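Acetylxylan esterase (Geobacillus stearothermophilus, PDB 5BN1) removes acetyl groups from the xylose units of xylan and xylo-oligosaccharides, working as a homooctameric serine esterase of the GDSL (SGNH-hydrolase) family. Local coordinates at residues 86-91 with 135-140; 93-98 with 145-150; 166-171 with 209-214. The protein carries 1 engineered substitution. All coordinates share one frame; numbering follows the deposited sequence. Where two conformers were deposited one is given.

Interaction 1: 86-91 with 135-140; sequences SIMIGI and TPFYIE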
ATOM      1  N   SER A  86      21.176  30.657  -1.782  1.00 13.97           N
ATOM      2  CA  SER A  86      22.222  29.710  -1.410  1.00 13.73           C
ATOM      3  C   SER A  86      22.233  28.565  -2.456  1.00 14.04           C
ATOM      4  O   SER A  86      21.197  27.994  -2.777  1.00 15.10           O
ATOM      5  CB  SER A  86      22.033  29.058  -0.023  1.00 13.63           C
ATOM      6  OG  SER A  86      23.053  28.194   0.285  1.00 16.41           O
ATOM      7  N   ILE A  87      23.403  28.387  -3.054  1.00 13.79           N
ATOM      8  CA  ILE A  87      23.612  27.384  -4.105  1.00 14.66           C
ATOM      9  C   ILE A  87      24.625  26.379  -3.602  1.00 12.65           C
ATOM     10  O   ILE A  87      25.743  26.680  -3.224  1.00 14.31           O
ATOM     11  CB  ILE A  87      24.143  28.000  -5.445  1.00 14.69           C
ATOM     12  CG1 ILE A  87      23.207  29.151  -5.809  1.00 15.18           C
ATOM     13  CG2 ILE A  87      24.292  26.918  -6.491  1.00 16.02           C
ATOM     14  CD1 ILE A  87      23.884  30.045  -6.886  1.00 18.44           C
ATOM     15  N   MET A  88      24.276  25.057  -3.704  1.00 11.71           N
ATOM     16  CA  MET A  88      25.236  23.956  -3.495  1.00 12.10           C
ATOM     17  C   MET A  88      24.985  22.941  -4.585  1.00 12.51           C
ATOM     18  O   MET A  88      24.049  22.164  -4.642  1.00 13.90           O
ATOM     19  CB  MET A  88      25.153  23.249  -2.117  1.00 12.33           C
ATOM     20  CG  MET A  88      26.263  22.249  -1.962  1.00 13.70           C
ATOM     21  SD  MET A  88      26.619  21.718  -0.275  1.00 15.40           S
ATOM     22  CE  MET A  88      24.992  21.241   0.246  1.00 16.93           C
ATOM     23  N   ILE A  89      25.922  23.011  -5.575  1.00 12.36           N
ATOM     24  CA  ILE A  89      25.809  22.178  -6.783  1.00 11.49           C
ATOM     25  C   ILE A  89      27.185  21.795  -7.265  1.00 12.95           C
ATOM     26  O   ILE A  89      28.208  22.458  -7.001  1.00 11.83           O
ATOM     27  CB  ILE A  89      25.012  22.886  -7.876  1.00 11.78           C
ATOM     28  CG1 ILE A  89      24.391  21.930  -8.915  1.00 13.00           C
ATOM     29  CG2 ILE A  89      25.901  24.026  -8.513  1.00 13.02           C
ATOM     30  CD1 ILE A  89      23.169  21.175  -8.354  1.00 13.84           C
ATOM     31  N   GLY A  90      27.258  20.611  -7.878  1.00 13.09           N
ATOM     32  CA  GLY A  90      28.542  20.021  -8.393  1.00 12.21           C
ATOM     33  C   GLY A  90      28.765  18.583  -8.043  1.00 11.66           C
ATOM     34  O   GLY A  90      29.505  17.916  -8.709  1.00 11.72           O
ATOM     35  N   ILE A  91      28.135  18.089  -6.947  1.00 11.22           N
ATOM     36  CA  ILE A  91      28.322  16.695  -6.643  1.00 11.89           C
ATOM     37  C   ILE A  91      27.965  15.777  -7.800  1.00 10.24           C
ATOM     38  O   ILE A  91      28.737  14.883  -8.127  1.00 11.62           O
ATOM     39  CB  ILE A  91      27.557  16.303  -5.379  1.00 12.11           C
ATOM     40  CG1 ILE A  91      28.233  16.883  -4.150  1.00 13.80           C
ATOM     41  CG2 ILE A  91      27.511  14.751  -5.224  1.00 14.21           C
ATOM     42  CD1 ILE A  91      27.471  16.778  -2.839  1.00 15.86           C
ATOM     43  N   THR A 135      30.412  25.085  -1.721  1.00 11.92           N
ATOM     44  CA  THR A 135      31.156  24.123  -2.574  1.00 11.61           C
ATOM     45  C   THR A 135      30.402  22.783  -2.563  1.00 11.90           C
ATOM     46  O   THR A 135      29.727  22.490  -1.549  1.00 11.70           O
ATOM     47  CB  THR A 135      32.593  23.811  -2.158  1.00 13.29           C
ATOM     48  OG1 THR A 135      32.680  23.254  -0.818  1.00 13.32           O
ATOM     49  CG2 THR A 135      33.412  25.127  -2.087  1.00 14.17           C
ATOM     50  N   PRO A 136      30.436  22.053  -3.642  1.00 12.06           N
ATOM     51  CA  PRO A 136      30.193  20.595  -3.495  1.00 11.74           C
ATOM     52  C   PRO A 136      31.226  20.022  -2.555  1.00 12.09           C
ATOM     53  O   PRO A 136      32.234  20.600  -2.088  1.00 11.40           O
ATOM     54  CB  PRO A 136      30.255  20.143  -4.935  1.00 11.97           C
ATOM     55  CG  PRO A 136      31.436  20.941  -5.529  1.00 12.34           C
ATOM     56  CD  PRO A 136      31.115  22.295  -4.978  1.00 12.41           C
ATOM     57  N   PHE A 137      31.089  18.701  -2.273  1.00 11.99           N
ATOM     58  CA  PHE A 137      31.987  18.008  -1.416  1.00 11.33           C
ATOM     59  C   PHE A 137      31.944  16.495  -1.758  1.00 10.85           C
ATOM     60  O   PHE A 137      31.014  16.047  -2.429  1.00 11.08           O
ATOM     61  CB  PHE A 137      31.578  18.176   0.108  1.00 10.62           C
ATOM     62  CG  PHE A 137      30.217  17.660   0.469  1.00 10.74           C
ATOM     63  CD1 PHE A 137      30.100  16.310   0.732  1.00 12.87           C
ATOM     64  CD2 PHE A 137      29.105  18.463   0.476  1.00 11.67           C
ATOM     65  CE1 PHE A 137      28.814  15.792   0.985  1.00 11.94           C
ATOM     66  CE2 PHE A 137      27.860  17.980   0.713  1.00 12.04           C
ATOM     67  CZ  PHE A 137      27.706  16.637   0.933  1.00 11.50           C
ATOM     68  N   TYR A 138      32.944  15.825  -1.219  1.00 10.96           N
ATOM     69  CA  TYR A 138      33.020  14.349  -1.330  1.00 11.26           C
ATOM     70  C   TYR A 138      33.593  13.888  -0.049  1.00 12.84           C
ATOM     71  O   TYR A 138      34.658  14.369   0.383  1.00 12.55           O
ATOM     72  CB  TYR A 138      33.794  13.909  -2.537  1.00 11.88           C
ATOM     73  CG  TYR A 138      33.722  12.437  -2.874  1.00 10.90           C
ATOM     74  CD1 TYR A 138      32.500  11.830  -3.056  1.00 11.13           C
ATOM     75  CD2 TYR A 138      34.861  11.704  -3.121  1.00 10.94           C
ATOM     76  CE1 TYR A 138      32.396  10.521  -3.431  1.00 11.01           C
ATOM     77  CE2 TYR A 138      34.750  10.359  -3.488  1.00 10.45           C
ATOM     78  CZ  TYR A 138      33.529   9.804  -3.667  1.00 11.48           C
ATOM     79  OH  TYR A 138      33.490   8.472  -4.094  1.00 12.69           O
ATOM     80  N   ILE A 139      32.871  12.956   0.629  1.00 10.42           N
ATOM     81  CA  ILE A 139      33.300  12.610   1.963  1.00 11.47           C
ATOM     82  C   ILE A 139      34.343  11.514   1.878  1.00 11.64           C
ATOM     83  O   ILE A 139      34.105  10.298   1.910  1.00 12.99           O
ATOM     84  CB  ILE A 139      32.059  12.198   2.826  1.00 10.70           C
ATOM     85  CG1 ILE A 139      31.044  13.288   2.824  1.00 11.97           C
ATOM     86  CG2 ILE A 139      32.532  11.800   4.259  1.00 12.43           C
ATOM     87  CD1 ILE A 139      29.703  12.951   3.494  1.00 13.80           C
ATOM     88  N   GLU A 140      35.609  11.942   1.685  1.00 10.95           N
ATOM     89  CA  GLU A 140      36.728  11.076   1.351  1.00 11.24           C
ATOM     90  C   GLU A 140      37.981  11.865   1.733  1.00 14.87           C
ATOM     91  O   GLU A 140      38.118  12.999   1.226  1.00 13.88           O
ATOM     92  CB  GLU A 140      36.746  10.775  -0.209  1.00 12.73           C
ATOM     93  CG  GLU A 140      38.005  10.108  -0.645  1.00 13.38           C
ATOM     94  CD  GLU A 140      38.340   8.880   0.135  1.00 14.64           C
ATOM     95  OE1 GLU A 140      37.501   7.905   0.169  1.00 13.85           O
ATOM     96  OE2 GLU A 140      39.437   8.826   0.805  1.00 16.79           O
TER
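Ile91 reaches the Phe137 ring with its CD1 methyl, 3.9 Å from the ring centroid and 17° off the normal, a CH-pi contact over one face. Met88 meets the same ring differently: its SD lies at the edge, 5.2 Å from the centroid and 85° off the normal, a Met-aromatic contact. The ring's position follows from the first torsion, which sets CG between the backbone N and the carbonyl carbon (chi1 60°) and folds the ring back toward segment 86-91 although the CB of Phe137 points away.

Pro136, whose CB points toward the other segment, packs on the Ile89-Ile91 turn. Its CB lies 3.9 Å from Ile91 CG1, while its CD lies 3.5 Å from Ile89 O. Gly90 comes nearest to Pro136 in the backbone, and a side chain there would run into the proline CG. No hydrogen bond crosses the contact, and the buried N and O of Phe137 have no partner in the model. Within 135-140, Thr135 OG1 donates to Pro136 O at 3.0 Å.

Segment 86-91 takes in the end of strand 84-88 and the turn after it, and 135-140 leaves the neighbouring parallel strand 130-134. Gly90 N-caps helix 91-99, which opens with Ile91 and Asn92, the latter an inferred transition-state stabiliser. Helix 172-180 packs on Phe137 through Thr172 and Phe176, and helix 146-165 meets Pro136 through Met151 and Val158.

Interaction 2: 93-98 with 145-150; sequences DVWRQY and DPMRRT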
ATOM      1  N   ASP A  93      27.482  16.672 -11.020  1.00 12.07           N
ATOM      2  CA  ASP A  93      28.293  17.082 -12.159  1.00 11.84           C
ATOM      3  C   ASP A  93      29.542  16.253 -12.245  1.00 12.26           C
ATOM      4  O   ASP A  93      29.992  15.865 -13.346  1.00 13.05           O
ATOM      5  CB  ASP A  93      28.596  18.554 -12.022  1.00 11.65           C
ATOM      6  CG  ASP A  93      27.386  19.403 -11.773  1.00 14.32           C
ATOM      7  OD1 ASP A  93      26.661  19.201 -10.711  1.00 12.43           O
ATOM      8  OD2 ASP A  93      27.022  20.326 -12.560  1.00 13.42           O
ATOM      9  N   VAL A  94      30.176  15.983 -11.111  1.00 10.95           N
ATOM     10  CA  VAL A  94      31.325  15.185 -10.899  1.00 10.77           C
ATOM     11  C   VAL A  94      30.957  13.691 -10.888  1.00 11.17           C
ATOM     12  O   VAL A  94      31.598  12.881 -11.529  1.00 11.47           O
ATOM     13  CB  VAL A  94      32.067  15.597  -9.640  1.00 10.32           C
ATOM     14  CG1 VAL A  94      33.187  14.687  -9.352  1.00 11.39           C
ATOM     15  CG2 VAL A  94      32.578  17.060  -9.793  1.00 10.84           C
ATOM     16  N   TRP A  95      30.047  13.341  -9.989  1.00 11.01           N
ATOM     17  CA  TRP A  95      29.801  11.898  -9.700  1.00 12.38           C
ATOM     18  C   TRP A  95      29.506  11.122 -10.953  1.00 10.73           C
ATOM     19  O   TRP A  95      29.995  10.009 -11.088  1.00 12.02           O
ATOM     20  CB  TRP A  95      28.670  11.779  -8.706  1.00 12.02           C
ATOM     21  CG  TRP A  95      28.636  10.509  -7.888  1.00 11.71           C
ATOM     22  CD1 TRP A  95      29.575   9.537  -7.802  1.00 11.88           C
ATOM     23  CD2 TRP A  95      27.696  10.271  -6.823  1.00 11.59           C
ATOM     24  NE1 TRP A  95      29.211   8.598  -6.833  1.00 13.65           N
ATOM     25  CE2 TRP A  95      28.067   9.040  -6.217  1.00 12.35           C
ATOM     26  CE3 TRP A  95      26.554  10.916  -6.429  1.00 13.28           C
ATOM     27  CZ2 TRP A  95      27.339   8.547  -5.103  1.00 12.48           C
ATOM     28  CZ3 TRP A  95      25.803  10.396  -5.393  1.00 15.63           C
ATOM     29  CH2 TRP A  95      26.235   9.215  -4.755  1.00 14.85           C
ATOM     30  N   ARG A  96      28.680  11.661 -11.832  1.00 11.96           N
ATOM     31  CA  ARG A  96      28.382  10.971 -13.081  1.00 12.02           C
ATOM     32  C   ARG A  96      29.553  10.520 -13.883  1.00 12.42           C
ATOM     33  O   ARG A  96      29.554   9.500 -14.592  1.00 13.10           O
ATOM     34  CB  ARG A  96      27.345  11.712 -13.910  1.00 11.33           C
ATOM     35  CG  ARG A  96      26.001  11.934 -13.306  1.00 13.74           C
ATOM     36  CD  ARG A  96      25.172  10.672 -13.057  1.00 13.57           C
ATOM     37  NE  ARG A  96      25.547  10.095 -11.764  1.00 14.64           N
ATOM     38  CZ  ARG A  96      25.153  10.547 -10.585  1.00 15.59           C
ATOM     39  NH1 ARG A  96      25.582   9.924  -9.466  1.00 15.48           N
ATOM     40  NH2 ARG A  96      24.431  11.658 -10.444  1.00 16.28           N
ATOM     41  N   GLN A  97      30.617  11.341 -13.861  1.00 11.62           N
ATOM     42  CA  GLN A  97      31.844  11.034 -14.547  1.00 11.19           C
ATOM     43  C   GLN A  97      32.516   9.738 -14.094  1.00 13.52           C
ATOM     44  O   GLN A  97      33.301   9.114 -14.761  1.00 14.90           O
ATOM     45  CB  GLN A  97      32.868  12.186 -14.483  1.00 11.41           C
ATOM     46  CG  GLN A  97      32.319  13.506 -14.965  1.00 11.52           C
ATOM     47  CD  GLN A  97      33.237  14.671 -14.814  1.00 11.95           C
ATOM     48  OE1 GLN A  97      34.477  14.537 -15.143  1.00 15.49           O
ATOM     49  NE2 GLN A  97      32.725  15.800 -14.390  1.00 12.56           N
ATOM     50  N   TYR A  98      32.256   9.426 -12.787  1.00 13.69           N
ATOM     51  CA  TYR A  98      32.816   8.278 -12.115  1.00 13.45           C
ATOM     52  C   TYR A  98      31.838   7.097 -11.955  1.00 12.64           C
ATOM     53  O   TYR A  98      32.358   5.962 -12.061  1.00 14.54           O
ATOM     54  CB  TYR A  98      33.343   8.747 -10.704  1.00 12.41           C
ATOM     55  CG  TYR A  98      34.556   9.667 -10.885  1.00 11.05           C
ATOM     56  CD1 TYR A  98      35.776   9.140 -11.161  1.00 13.50           C
ATOM     57  CD2 TYR A  98      34.430  11.049 -10.767  1.00 11.78           C
ATOM     58  CE1 TYR A  98      36.899   9.930 -11.389  1.00 14.10           C
ATOM     59  CE2 TYR A  98      35.514  11.836 -11.017  1.00 12.87           C
ATOM     60  CZ  TYR A  98      36.700  11.285 -11.312  1.00 15.34           C
ATOM     61  OH  TYR A  98      37.856  12.047 -11.602  1.00 17.27           O
ATOM     62  N   ASP A 145      42.302  10.404  -4.137  1.00 14.69           N
ATOM     63  CA  ASP A 145      41.235   9.590  -4.723  1.00 12.97           C
ATOM     64  C   ASP A 145      40.729  10.384  -5.928  1.00 13.46           C
ATOM     65  O   ASP A 145      40.462  11.572  -5.838  1.00 14.35           O
ATOM     66  CB  ASP A 145      40.083   9.421  -3.692  1.00 13.10           C
ATOM     67  CG  ASP A 145      38.846   8.729  -4.265  1.00 14.38           C
ATOM     68  OD1 ASP A 145      38.027   9.419  -4.812  1.00 14.63           O
ATOM     69  OD2 ASP A 145      38.861   7.496  -4.164  1.00 18.85           O
ATOM     70  N   PRO A 146      40.543   9.737  -7.081  1.00 13.86           N
ATOM     71  CA  PRO A 146      40.211  10.512  -8.234  1.00 15.54           C
ATOM     72  C   PRO A 146      39.028  11.400  -8.161  1.00 14.12           C
ATOM     73  O   PRO A 146      38.980  12.545  -8.603  1.00 15.31           O
ATOM     74  CB  PRO A 146      40.002   9.428  -9.339  1.00 16.80           C
ATOM     75  CG  PRO A 146      40.845   8.322  -8.934  1.00 18.12           C
ATOM     76  CD  PRO A 146      40.861   8.347  -7.408  1.00 17.83           C
ATOM     77  N   MET A 147      37.935  10.914  -7.536  1.00 12.51           N
ATOM     78  CA  MET A 147      36.705  11.704  -7.485  1.00 12.10           C
ATOM     79  C   MET A 147      36.900  12.854  -6.429  1.00 11.58           C
ATOM     80  O   MET A 147      36.349  13.924  -6.657  1.00 12.91           O
ATOM     81  CB  MET A 147      35.464  10.865  -7.126  1.00 11.62           C
ATOM     82  CG  MET A 147      34.254  11.702  -7.043  1.00 12.10           C
ATOM     83  SD  MET A 147      32.723  10.716  -7.119  1.00 13.36           S
ATOM     84  CE  MET A 147      31.562  11.914  -6.560  1.00 12.83           C
ATOM     85  N   ARG A 148      37.615  12.598  -5.336  1.00 12.35           N
ATOM     86  CA  ARG A 148      37.899  13.656  -4.432  1.00 12.53           C
ATOM     87  C   ARG A 148      38.697  14.809  -5.085  1.00 11.57           C
ATOM     88  O   ARG A 148      38.413  15.968  -4.893  1.00 13.39           O
ATOM     89  CB  ARG A 148      38.664  13.126  -3.196  1.00 12.39           C
ATOM     90  CG  ARG A 148      39.168  14.207  -2.228  1.00 13.23           C
ATOM     91  CD  ARG A 148      38.145  15.053  -1.525  1.00 12.93           C
ATOM     92  NE  ARG A 148      38.745  16.318  -0.998  1.00 13.70           N
ATOM     93  CZ  ARG A 148      39.576  16.336   0.017  1.00 15.55           C
ATOM     94  NH1 ARG A 148      39.731  15.333   0.834  1.00 15.32           N
ATOM     95  NH2 ARG A 148      40.241  17.503   0.211  1.00 15.62           N
ATOM     96  N   ARG A 149      39.684  14.367  -5.868  1.00 13.28           N
ATOM     97  CA  ARG A 149      40.536  15.366  -6.595  1.00 13.48           C
ATOM     98  C   ARG A 149      39.738  16.189  -7.533  1.00 12.68           C
ATOM     99  O   ARG A 149      39.831  17.437  -7.583  1.00 13.15           O
ATOM    100  CB  ARG A 149      41.667  14.644  -7.249  1.00 16.06           C
ATOM    101  CG  ARG A 149      42.646  15.566  -7.955  1.00 19.11           C
ATOM    102  CD  ARG A 149      43.857  14.699  -8.387  1.00 28.37           C
ATOM    103  NE  ARG A 149      43.536  13.645  -9.341  1.00 37.88           N
ATOM    104  CZ  ARG A 149      43.867  12.298  -9.321  1.00 46.55           C
ATOM    105  NH1 ARG A 149      44.590  11.663  -8.357  1.00 49.24           N
ATOM    106  NH2 ARG A 149      43.453  11.534 -10.346  1.00 35.66           N
ATOM    107  N   THR A 150      38.854  15.546  -8.313  1.00 12.93           N
ATOM    108  CA  THR A 150      37.949  16.285  -9.135  1.00 12.22           C
ATOM    109  C   THR A 150      37.067  17.243  -8.445  1.00 12.86           C
ATOM    110  O   THR A 150      36.799  18.378  -8.755  1.00 12.84           O
ATOM    111  CB  THR A 150      37.243  15.331 -10.152  1.00 12.21           C
ATOM    112  OG1 THR A 150      38.201  14.544 -10.886  1.00 14.86           O
ATOM    113  CG2 THR A 150      36.294  16.009 -11.037  1.00 13.72           C
TER
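Helices 93-98 and 146-150 run nearly antiparallel, at 152° with axes 9.9 Å apart, and bring Tyr98 against Met147 at one end and Val94 against Thr150 at the other. The Tyr98 ring lies across the start of the second helix. Met147 CB sits over one face, 4.0 Å from the centroid and 17° off the normal, in a CH-pi contact, and Pro146 CB approaches obliquely, 3.8 Å from Tyr98 CE1. At the edge, in the ring plane, Thr150 OG1 forms a 2.6 Å hydrogen bond with Tyr98 OH, in which either hydroxyl could be the donor. Thr150 can turn both branches to use: OG1 beside its backbone N (chi1 -52°) meets the phenol, while CG2 packs on Val94 CG1 at 3.8 Å.

Asp145 is the N-cap of helix 146-165, its OD1 accepting from Arg148 N through the anti lone pair and, weakly, from Met147 N. The contact joins the first turns of that helix to helix 91-99, which follows strand 84-88 in this SGNH-hydrolase fold. Met147, extended from CB to CE, passes between two aromatics: its SD is oblique to both the Tyr98 ring and the five-membered ring of Trp95, and CE reaches Trp95 CD1 at 3.3 Å. A leucine in place of Tyr98 would probably leave Thr150 OG1 without its phenol partner and open a gap over Met147 CB. Trp95 also touches His194, inferred to belong to the charge relay, and stacks on Trp190 of a neighbouring subunit; Tyr184 of that subunit meets Tyr98 edge-to-face.

Interaction 3: 166-171 with 209-214; sequences NSLFVD and REIGFE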
ATOM      1  N   ASN A 166      31.770  38.761  -5.150  1.00 23.68           N
ATOM      2  CA  ASN A 166      31.626  39.192  -3.783  0.70 31.27           C
ATOM      3  C   ASN A 166      30.408  38.484  -3.166  1.00 31.38           C
ATOM      4  O   ASN A 166      29.558  39.071  -2.490  1.00 27.44           O
ATOM      5  CB  ASN A 166      31.520  40.756  -3.728  0.70 32.52           C
ATOM      6  CG  ASN A 166      32.770  41.431  -4.290  0.70 37.70           C
ATOM      7  OD1 ASN A 166      33.885  41.040  -3.982  0.70 45.06           O
ATOM      8  ND2 ASN A 166      32.581  42.412  -5.168  0.70 44.52           N
ATOM      9  N   SER A 167      30.345  37.183  -3.444  1.00 24.91           N
ATOM     10  CA  SER A 167      29.302  36.345  -2.786  1.00 24.35           C
ATOM     11  C   SER A 167      29.877  35.797  -1.497  1.00 20.74           C
ATOM     12  O   SER A 167      31.064  35.622  -1.307  1.00 20.92           O
ATOM     13  CB  SER A 167      29.029  35.203  -3.742  1.00 21.58           C
ATOM     14  OG  SER A 167      28.382  35.591  -4.936  1.00 21.20           O
ATOM     15  N   LEU A 168      29.003  35.401  -0.579  1.00 17.64           N
ATOM     16  CA  LEU A 168      29.451  34.677   0.575  1.00 16.69           C
ATOM     17  C   LEU A 168      29.816  33.223   0.076  1.00 17.24           C
ATOM     18  O   LEU A 168      29.418  32.803  -0.978  1.00 17.00           O
ATOM     19  CB  LEU A 168      28.315  34.572   1.623  1.00 19.44           C
ATOM     20  CG  LEU A 168      27.894  35.924   2.266  1.00 20.36           C
ATOM     21  CD1 LEU A 168      26.758  35.705   3.285  1.00 22.75           C
ATOM     22  CD2 LEU A 168      29.103  36.497   2.902  1.00 25.95           C
ATOM     23  N   PHE A 169      30.575  32.572   0.881  1.00 16.55           N
ATOM     24  CA  PHE A 169      31.271  31.328   0.460  1.00 16.47           C
ATOM     25  C   PHE A 169      31.399  30.350   1.590  1.00 16.41           C
ATOM     26  O   PHE A 169      31.932  30.654   2.691  1.00 16.07           O
ATOM     27  CB  PHE A 169      32.666  31.660  -0.083  1.00 17.03           C
ATOM     28  CG  PHE A 169      33.525  30.460  -0.379  1.00 15.26           C
ATOM     29  CD1 PHE A 169      33.124  29.641  -1.439  1.00 14.94           C
ATOM     30  CD2 PHE A 169      34.554  30.066   0.372  1.00 14.92           C
ATOM     31  CE1 PHE A 169      33.892  28.507  -1.703  1.00 14.75           C
ATOM     32  CE2 PHE A 169      35.358  28.922   0.129  1.00 15.83           C
ATOM     33  CZ  PHE A 169      34.966  28.119  -0.967  1.00 13.51           C
ATOM     34  N   VAL A 170      30.905  29.084   1.376  1.00 16.39           N
ATOM     35  CA  VAL A 170      31.084  28.052   2.335  1.00 16.22           C
ATOM     36  C   VAL A 170      31.880  26.904   1.729  1.00 15.42           C
ATOM     37  O   VAL A 170      31.401  26.275   0.756  1.00 15.55           O
ATOM     38  CB  VAL A 170      29.667  27.515   2.751  1.00 15.64           C
ATOM     39  CG1 VAL A 170      29.843  26.442   3.860  1.00 14.74           C
ATOM     40  CG2 VAL A 170      28.760  28.628   3.181  1.00 17.09           C
ATOM     41  N   ASP A 171      32.984  26.589   2.338  1.00 14.07           N
ATOM     42  CA  ASP A 171      33.847  25.510   1.950  1.00 14.48           C
ATOM     43  C   ASP A 171      33.364  24.231   2.722  1.00 13.81           C
ATOM     44  O   ASP A 171      33.830  23.945   3.805  1.00 14.38           O
ATOM     45  CB  ASP A 171      35.299  25.775   2.186  1.00 16.36           C
ATOM     46  CG  ASP A 171      36.179  24.765   1.613  1.00 16.17           C
ATOM     47  OD1 ASP A 171      35.733  23.591   1.198  1.00 14.09           O
ATOM     48  OD2 ASP A 171      37.439  24.993   1.405  1.00 20.49           O
ATOM     49  N   ARG A 209      28.057  29.490  10.120  1.00 16.02           N
ATOM     50  CA  ARG A 209      29.291  30.215  10.411  1.00 16.85           C
ATOM     51  C   ARG A 209      29.416  31.354   9.397  1.00 20.56           C
ATOM     52  O   ARG A 209      29.682  32.535   9.723  1.00 18.63           O
ATOM     53  CB  ARG A 209      30.436  29.292  10.411  1.00 20.04           C
ATOM     54  CG  ARG A 209      31.765  30.029  10.648  1.00 22.55           C
ATOM     55  CD  ARG A 209      32.901  29.128  10.313  1.00 25.17           C
ATOM     56  NE  ARG A 209      34.199  29.468  10.824  1.00 35.75           N
ATOM     57  CZ  ARG A 209      35.333  28.847  10.460  1.00 52.24           C
ATOM     58  NH1 ARG A 209      35.321  27.821   9.567  1.00 47.68           N
ATOM     59  NH2 ARG A 209      36.500  29.229  11.005  1.00 58.32           N
ATOM     60  N   GLU A 210      29.197  31.042   8.114  1.00 16.17           N
ATOM     61  CA  GLU A 210      29.408  32.051   7.055  1.00 18.95           C
ATOM     62  C   GLU A 210      28.370  33.165   7.087  1.00 21.57           C
ATOM     63  O   GLU A 210      28.710  34.335   6.687  1.00 21.67           O
ATOM     64  CB  GLU A 210      29.415  31.376   5.697  1.00 18.80           C
ATOM     65  CG  GLU A 210      29.658  32.326   4.518  1.00 21.35           C
ATOM     66  CD  GLU A 210      31.053  32.944   4.480  1.00 22.03           C
ATOM     67  OE1 GLU A 210      31.963  32.648   5.332  1.00 21.08           O
ATOM     68  OE2 GLU A 210      31.219  33.755   3.454  1.00 21.78           O
ATOM     69  N   ILE A 211      27.171  32.923   7.635  1.00 18.70           N
ATOM     70  CA  ILE A 211      26.184  33.978   7.780  1.00 18.73           C
ATOM     71  C   ILE A 211      26.249  34.704   9.134  1.00 21.09           C
ATOM     72  O   ILE A 211      25.360  35.561   9.327  1.00 23.49           O
ATOM     73  CB  ILE A 211      24.759  33.605   7.432  1.00 21.19           C
ATOM     74  CG1 ILE A 211      24.193  32.481   8.376  1.00 19.54           C
ATOM     75  CG2 ILE A 211      24.618  33.174   5.937  1.00 22.70           C
ATOM     76  CD1 ILE A 211      22.724  32.408   8.296  1.00 21.65           C
ATOM     77  N   GLY A 212      27.161  34.338   9.992  1.00 20.52           N
ATOM     78  CA  GLY A 212      27.591  35.018  11.217  1.00 23.89           C
ATOM     79  C   GLY A 212      27.099  34.346  12.477  1.00 25.19           C
ATOM     80  O   GLY A 212      27.216  34.955  13.567  1.00 25.72           O
ATOM     81  N   PHE A 213      26.661  33.090  12.432  1.00 22.17           N
ATOM     82  CA  PHE A 213      26.368  32.340  13.682  1.00 20.13           C
ATOM     83  C   PHE A 213      27.384  31.201  13.762  1.00 23.18           C
ATOM     84  O   PHE A 213      27.205  30.141  13.110  1.00 23.05           O
ATOM     85  CB  PHE A 213      25.007  31.794  13.601  1.00 20.16           C
ATOM     86  CG  PHE A 213      24.532  30.909  14.769  1.00 22.56           C
ATOM     87  CD1 PHE A 213      25.284  30.815  15.938  1.00 26.90           C
ATOM     88  CD2 PHE A 213      23.338  30.154  14.633  1.00 26.82           C
ATOM     89  CE1 PHE A 213      24.859  29.962  16.986  1.00 27.38           C
ATOM     90  CE2 PHE A 213      22.907  29.330  15.695  1.00 24.37           C
ATOM     91  CZ  PHE A 213      23.702  29.243  16.822  1.00 26.81           C
ATOM     92  N   GLU A 214      28.331  31.348  14.622  1.00 23.41           N
ATOM     93  CA  GLU A 214      29.409  30.393  14.679  1.00 28.63           C
ATOM     94  C   GLU A 214      29.197  29.495  15.903  1.00 31.59           C
ATOM     95  O   GLU A 214      29.070  29.973  17.016  1.00 32.99           O
ATOM     96  CB  GLU A 214      30.796  31.117  14.710  1.00 34.37           C
ATOM     97  CG  GLU A 214      31.926  30.126  14.491  1.00 42.35           C
ATOM     98  CD  GLU A 214      33.302  30.765  14.349  1.00 62.93           C
ATOM     99  OE1 GLU A 214      33.485  31.839  14.970  1.00 67.12           O
ATOM    100  OE2 GLU A 214      34.190  30.186  13.642  1.00 63.76           O
TER
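Glu210 supplies the one hydrogen bond between the segments: Phe169 N donates to its OE2 at 2.9 Å, with an N-H...O angle of 169°. The bond is nearly straight at the donor, yet the amide comes from above the carboxylate plane, 49° out of it. Glu210 gets there by leaving the helix with CG anti to the backbone N and then turning about CB-CG (chi2 67°), which swings the carboxylate over the backbone of Phe169. The same turn brings both carboxylate oxygens to 3.3 Å from Phe169 O; these are acceptor-acceptor approaches, probably mildly unfavourable and offset by the donated N-H.

Strand 168-170 is the outermost strand of the parallel sheet within this chain. Its Leu168 and Val170 backbones bond to strand 130-134 and Thr135 on one side, so the N-H of Phe169 faces away from that neighbour. A side chain of helix 197-211 thus takes up an edge-strand donor of this alpha/beta/alpha sandwich.

Two apolar contacts flank the carboxylate. Val170 CG2 lies against Glu210 CB at 3.8 Å, the two side chains lying alongside but pointing opposite ways, and Leu168 CD1 reaches Ile211 CG2 at 4.2 Å. The other methyl of Leu168, CD2, lies against the carboxylate oxygen, 3.5 Å from Glu210 OE2.

Charge pairing remains within 209-214. Past the Schellman motif at Gly212 the chain doubles back, and Arg209 NE bridges to Glu214 OE2 at 2.9 Å, with that oxygen out of the guanidinium plane.

In the fold
Interaction 1 is the core contact: every touching residue is buried, its centre lies about 6 Å from that of the chain, and it is apolar with no hydrogen bond across. Interactions 2 and 3 are partly buried and each adds one bond, hydroxyl to hydroxyl between helices in the former, carboxylate to backbone amide at a strand edge in the latter. Interactions 1 and 2 share the run from strand 84-88 into helix 91-99 and touch through Tyr138 and Met147; both meet the second subunit. Interactions 1 and 3 reach the same sheet, joined by a probable Thr135 N to Val170 O hydrogen bond. Interactions 2 and 3 do not touch, their nearest atoms about 8 Å apart.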